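Local coordinates for protein putative kinase (Chloroflexus aurantiacus, PDB 2RHM) that is of unknown function but, as a putative kinase with the P-loop nucleoside triphosphate hydrolase fold, probably binds a nucleotide and may transfer its phosphate, at residues D37-V42 with I63-H68; E41-G46 with R56-T61. All coordinates share one frame; numbering follows the deposited sequence.

Interaction 1: D37-V42 with I63-H68; sequences DAFKEV and IMMLYH
The ring of Phe39 meets Leu66 through its face and Met65 at its edge, and these three buried side chains make up the whole contact. The CH-pi part comes from one branch of Leu66: CD1 stands 3.6 Å from the centroid of the Phe39 ring and only 13° off the ring normal, so the methyl sits over the middle of the face. The CB of Leu66 does not point straight at helix 36-47, but a chi1 of -129°, off the usual staggered values, brings CD1 over the ring. The apolar part is made at the ring edge, where Met65 CB lies 3.5 Å from Phe39 CD2, the two side chains crossing at about a right angle. Met65, a selenomethionine, uses its CB here. At this level the contact between helices 36-47 and 52-75 is one ring set against two successive residues, with Phe39 and Met65 the nearest pair of CA atoms at 7.7 Å. Ala62 of helix 52-75 also touches Phe39, and His68 of the second subunit meets its ring nearly perpendicularly. On the far flank of helix 52-75, Ile63 and Tyr67 pack on helix 88-101, while helix 36-47 directly follows the outermost strand 33-35.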
loop_
_atom_site.group_PDB
_atom_site.type_symbol
_atom_site.label_atom_id
_atom_site.label_comp_id
_atom_site.label_asym_id
_atom_site.label_seq_id
_atom_site.Cartn_x
_atom_site.Cartn_y
_atom_site.Cartn_z
ATOM N N ASP B 37 -0.968 -10.657 -4.504
ATOM C CA ASP B 37 -0.273 -10.938 -5.753
ATOM C C ASP B 37 0.117 -9.662 -6.503
ATOM O O ASP B 37 1.211 -9.610 -7.093
ATOM C CB ASP B 37 -1.075 -11.904 -6.624
ATOM C CG ASP B 37 -0.898 -13.373 -6.206
ATOM O OD1 ASP B 37 -0.066 -13.708 -5.336
ATOM O OD2 ASP B 37 -1.593 -14.215 -6.792
ATOM N N ALA B 38 -0.716 -8.630 -6.447
ATOM C CA ALA B 38 -0.352 -7.344 -7.079
ATOM C C ALA B 38 0.902 -6.748 -6.413
ATOM O O ALA B 38 1.796 -6.248 -7.093
ATOM C CB ALA B 38 -1.521 -6.357 -7.039
ATOM N N PHE B 39 0.969 -6.831 -5.091
ATOM C CA PHE B 39 2.115 -6.350 -4.327
ATOM C C PHE B 39 3.375 -7.171 -4.682
ATOM O O PHE B 39 4.471 -6.618 -4.842
ATOM C CB PHE B 39 1.821 -6.439 -2.815
ATOM C CG PHE B 39 1.017 -5.283 -2.258
ATOM C CD1 PHE B 39 0.009 -4.661 -2.984
ATOM C CD2 PHE B 39 1.224 -4.872 -0.960
ATOM C CE1 PHE B 39 -0.712 -3.605 -2.433
ATOM C CE2 PHE B 39 0.517 -3.819 -0.411
ATOM C CZ PHE B 39 -0.454 -3.194 -1.142
ATOM N N LYS B 40 3.211 -8.493 -4.813
ATOM C CA LYS B 40 4.314 -9.369 -5.169
ATOM C C LYS B 40 4.875 -8.966 -6.520
ATOM O O LYS B 40 6.097 -8.880 -6.688
ATOM C CB LYS B 40 3.891 -10.827 -5.218
ATOM C CG LYS B 40 3.459 -11.435 -3.880
ATOM C CD LYS B 40 3.202 -12.966 -3.991
ATOM C CE LYS B 40 4.449 -13.755 -4.426
ATOM N NZ LYS B 40 4.153 -15.235 -4.488
ATOM N N GLU B 41 3.982 -8.702 -7.470
ATOM C CA GLU B 41 4.399 -8.305 -8.818
ATOM C C GLU B 41 5.168 -6.978 -8.856
ATOM O O GLU B 41 6.154 -6.852 -9.587
ATOM C CB GLU B 41 3.216 -8.339 -9.775
ATOM C CG GLU B 41 2.753 -9.780 -9.945
ATOM C CD GLU B 41 1.503 -9.947 -10.739
ATOM O OE1 GLU B 41 1.218 -9.092 -11.604
ATOM O OE2 GLU B 41 0.832 -10.971 -10.502
ATOM N N VAL B 42 4.751 -6.013 -8.042
ATOM C CA VAL B 42 5.494 -4.763 -7.921
ATOM C C VAL B 42 6.907 -5.101 -7.412
ATOM O O VAL B 42 7.896 -4.599 -7.930
ATOM C CB VAL B 42 4.801 -3.763 -6.971
ATOM C CG1 VAL B 42 5.677 -2.564 -6.738
ATOM C CG2 VAL B 42 3.447 -3.328 -7.543
ATOM N N ILE B 63 2.535 -9.798 2.097
ATOM C CA ILE B 63 1.513 -9.902 3.142
ATOM C C ILE B 63 1.742 -8.848 4.246
ATOM O O ILE B 63 0.808 -8.176 4.656
ATOM C CB ILE B 63 1.449 -11.332 3.742
ATOM C CG1 ILE B 63 0.854 -12.309 2.723
ATOM C CG2 ILE B 63 0.599 -11.345 4.988
ATOM C CD1 ILE B 63 1.121 -13.762 3.050
HETATM N N MSE B 64 3.004 -8.685 4.660
HETATM C CA MSE B 64 3.419 -7.619 5.582
HETATM C C MSE B 64 3.059 -6.218 5.038
HETATM O O MSE B 64 2.594 -5.358 5.793
HETATM C CB MSE B 64 4.934 -7.700 5.872
HETATM C CG MSE B 64 5.365 -8.894 6.725
HETATM SE SE MSE B 64 7.328 -9.267 6.775
HETATM C CE MSE B 64 8.027 -7.585 6.913
HETATM N N MSE B 65 3.283 -5.978 3.745
HETATM C CA MSE B 65 2.924 -4.689 3.140
HETATM C C MSE B 65 1.414 -4.488 3.145
HETATM O O MSE B 65 0.916 -3.367 3.304
HETATM C CB MSE B 65 3.440 -4.607 1.694
HETATM C CG MSE B 65 4.831 -4.076 1.551
HETATM SE SE MSE B 65 4.990 -2.286 2.288
HETATM C CE MSE B 65 3.663 -1.379 1.355
ATOM N N LEU B 66 0.685 -5.573 2.932
ATOM C CA LEU B 66 -0.772 -5.531 2.891
ATOM C C LEU B 66 -1.320 -5.023 4.241
ATOM O O LEU B 66 -2.131 -4.101 4.291
ATOM C CB LEU B 66 -1.315 -6.937 2.596
ATOM C CG LEU B 66 -2.323 -7.059 1.450
ATOM C CD1 LEU B 66 -1.726 -6.543 0.202
ATOM C CD2 LEU B 66 -2.721 -8.513 1.275
ATOM N N TYR B 67 -0.866 -5.622 5.332
ATOM C CA TYR B 67 -1.290 -5.213 6.673
ATOM C C TYR B 67 -0.811 -3.802 7.056
ATOM O O TYR B 67 -1.532 -3.060 7.710
ATOM C CB TYR B 67 -0.838 -6.222 7.718
ATOM C CG TYR B 67 -1.673 -7.477 7.714
ATOM C CD1 TYR B 67 -2.933 -7.499 8.286
ATOM C CD2 TYR B 67 -1.228 -8.622 7.092
ATOM C CE1 TYR B 67 -3.721 -8.642 8.264
ATOM C CE2 TYR B 67 -2.002 -9.781 7.083
ATOM C CZ TYR B 67 -3.240 -9.788 7.661
ATOM O OH TYR B 67 -3.989 -10.962 7.625
ATOM N N HIS B 68 0.390 -3.437 6.616
ATOM C CA HIS B 68 0.943 -2.099 6.895
ATOM C C HIS B 68 0.089 -1.015 6.223
ATOM O O HIS B 68 -0.294 -0.009 6.831
ATOM C CB HIS B 68 2.392 -2.000 6.386
ATOM C CG HIS B 68 2.942 -0.605 6.414
ATOM N ND1 HIS B 68 3.407 -0.015 7.569
ATOM C CD2 HIS B 68 3.086 0.322 5.433
ATOM C CE1 HIS B 68 3.811 1.214 7.302
ATOM N NE2 HIS B 68 3.643 1.440 6.009
#

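Interaction 2: E41-G46 with R56-T61; sequences EVMFDG and RRVGAT
Met43 and Val58 run alongside one another with opposed directions where helix 36-47 crosses helix 52-75, their CA atoms being the nearest pair at 7.1 Å. Met43, a selenomethionine, touches at two levels. Its CB lies 3.8 Å from Val58 CG1, and further out its SE lies 3.8 Å from Thr61 CG2. The extended second torsion (chi2 -175°) carries SE past the valine and on to the threonine. The axes of 41-46 and 56-61 approach to 10.1 Å at 126° between their directions, an oblique crossing of two consecutive helices joined by a short loop, here packed within a P-loop NTPase fold. Thr61 turns CG2, which stands anti to its own N, to Met43, while OG1, on the other branch, donates to Arg57 O at 2.9 Å, tilted 29° from the carbonyl plane; Thr61 N reaches the same oxygen from the opposite face. A serine in its place would keep the hydroxyl but lack CG2, which would probably open a small gap beside SE of Met43 and give that side chain more room to move. Met43 also packs on Thr61 of the second subunit. One residue further on, Phe44 brings its CE1 obliquely to within 3.9 Å of Val58 CG1, the same methyl that meets Met43 CB. Phe44 also meets His135 edge-to-face, and His132 and Trp54 lie against it.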
loop_
_atom_site.group_PDB
_atom_site.type_symbol
_atom_site.label_atom_id
_atom_site.label_comp_id
_atom_site.label_asym_id
_atom_site.label_seq_id
_atom_site.Cartn_x
_atom_site.Cartn_y
_atom_site.Cartn_z
ATOM N N GLU B 41 3.982 -8.702 -7.470
ATOM C CA GLU B 41 4.399 -8.305 -8.818
ATOM C C GLU B 41 5.168 -6.978 -8.856
ATOM O O GLU B 41 6.154 -6.852 -9.587
ATOM C CB GLU B 41 3.216 -8.339 -9.775
ATOM C CG GLU B 41 2.753 -9.780 -9.945
ATOM C CD GLU B 41 1.503 -9.947 -10.739
ATOM O OE1 GLU B 41 1.218 -9.092 -11.604
ATOM O OE2 GLU B 41 0.832 -10.971 -10.502
ATOM N N VAL B 42 4.751 -6.013 -8.042
ATOM C CA VAL B 42 5.494 -4.763 -7.921
ATOM C C VAL B 42 6.907 -5.101 -7.412
ATOM O O VAL B 42 7.896 -4.599 -7.930
ATOM C CB VAL B 42 4.801 -3.763 -6.971
ATOM C CG1 VAL B 42 5.677 -2.564 -6.738
ATOM C CG2 VAL B 42 3.447 -3.328 -7.543
HETATM N N MSE B 43 7.006 -5.982 -6.419
HETATM C CA MSE B 43 8.310 -6.372 -5.917
HETATM C C MSE B 43 9.161 -7.152 -6.911
HETATM O O MSE B 43 10.367 -6.936 -6.967
HETATM C CB MSE B 43 8.194 -7.111 -4.593
HETATM C CG MSE B 43 7.974 -6.134 -3.474
HETATM SE SE MSE B 43 7.965 -6.989 -1.716
HETATM C CE MSE B 43 6.624 -7.453 -1.868
ATOM N N PHE B 44 8.559 -8.058 -7.676
ATOM C CA PHE B 44 9.327 -8.810 -8.669
ATOM C C PHE B 44 9.875 -7.844 -9.724
ATOM O O PHE B 44 11.009 -7.980 -10.190
ATOM C CB PHE B 44 8.456 -9.858 -9.367
ATOM C CG PHE B 44 8.041 -11.033 -8.512
ATOM C CD1 PHE B 44 8.909 -11.646 -7.626
ATOM C CD2 PHE B 44 6.770 -11.577 -8.661
ATOM C CE1 PHE B 44 8.505 -12.750 -6.889
ATOM C CE2 PHE B 44 6.369 -12.673 -7.923
ATOM C CZ PHE B 44 7.222 -13.261 -7.040
ATOM N N ASP B 45 9.064 -6.867 -10.111
ATOM C CA ASP B 45 9.520 -5.859 -11.088
ATOM C C ASP B 45 10.656 -4.968 -10.562
ATOM O O ASP B 45 11.576 -4.633 -11.298
ATOM C CB ASP B 45 8.342 -5.021 -11.587
ATOM C CG ASP B 45 7.366 -5.823 -12.453
ATOM O OD1 ASP B 45 7.660 -6.971 -12.867
ATOM O OD2 ASP B 45 6.282 -5.301 -12.728
ATOM N N GLY B 46 10.611 -4.601 -9.291
ATOM C CA GLY B 46 11.642 -3.759 -8.714
ATOM C C GLY B 46 12.901 -4.477 -8.253
ATOM O O GLY B 46 13.982 -3.892 -8.290
ATOM N N ARG B 56 8.188 -17.199 -2.397
ATOM C CA ARG B 56 7.644 -17.361 -1.059
ATOM C C ARG B 56 8.069 -16.240 -0.142
ATOM O O ARG B 56 7.264 -15.755 0.661
ATOM C CB ARG B 56 8.062 -18.704 -0.452
ATOM C CG ARG B 56 7.423 -19.887 -1.111
ATOM C CD ARG B 56 7.895 -21.186 -0.479
ATOM N N ARG B 57 9.331 -15.840 -0.240
ATOM C CA ARG B 57 9.847 -14.757 0.608
ATOM C C ARG B 57 9.212 -13.435 0.203
ATOM O O ARG B 57 8.856 -12.628 1.043
ATOM C CB ARG B 57 11.361 -14.641 0.500
ATOM C CG ARG B 57 12.151 -15.848 1.010
ATOM C CD ARG B 57 13.564 -15.802 0.533
ATOM N NE ARG B 57 14.266 -14.646 1.062
ATOM C CZ ARG B 57 15.484 -14.270 0.683
ATOM N NH1 ARG B 57 16.154 -14.941 -0.250
ATOM N NH2 ARG B 57 16.021 -13.192 1.223
ATOM N N VAL B 58 9.078 -13.206 -1.101
ATOM C CA VAL B 58 8.408 -11.999 -1.571
ATOM C C VAL B 58 6.938 -12.006 -1.146
ATOM O O VAL B 58 6.391 -10.964 -0.794
ATOM C CB VAL B 58 8.540 -11.848 -3.097
ATOM C CG1 VAL B 58 7.588 -10.793 -3.650
ATOM C CG2 VAL B 58 9.986 -11.531 -3.456
ATOM N N GLY B 59 6.299 -13.174 -1.189
ATOM C CA GLY B 59 4.906 -13.306 -0.755
ATOM C C GLY B 59 4.717 -12.987 0.723
ATOM O O GLY B 59 3.778 -12.287 1.089
ATOM N N ALA B 60 5.607 -13.492 1.577
ATOM C CA ALA B 60 5.562 -13.204 3.008
ATOM C C ALA B 60 5.721 -11.690 3.254
ATOM O O ALA B 60 5.071 -11.091 4.133
ATOM C CB ALA B 60 6.668 -13.977 3.711
ATOM N N THR B 61 6.562 -11.072 2.436
ATOM C CA THR B 61 6.823 -9.641 2.542
ATOM C C THR B 61 5.614 -8.850 2.039
ATOM O O THR B 61 5.197 -7.869 2.666
ATOM C CB THR B 61 8.106 -9.243 1.791
ATOM O OG1 THR B 61 9.208 -10.007 2.281
ATOM C CG2 THR B 61 8.422 -7.781 2.015
#

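Interactions 1 and 2 sample the same pair of helices, 36-47 and 52-75, at two successive levels, and their centres lie 7 Å apart. Lys40 bridges the levels: its CD packs 3.7 Å from Gly59 CA and its CA lies 3.9 Å from Val58 CG1, so a residue of 37-42 touches segment 56-61. Both contacts border the second subunit, which places this helix pair at the dimer interface. The bound benzoic acid is not touched by either: the side chains of Phe44 and Leu66 lie about 11 Å and 13 Å from it. A closer tie runs through Asp37, whose carboxylate forms a salt bridge with Arg131 of the benzoate pocket.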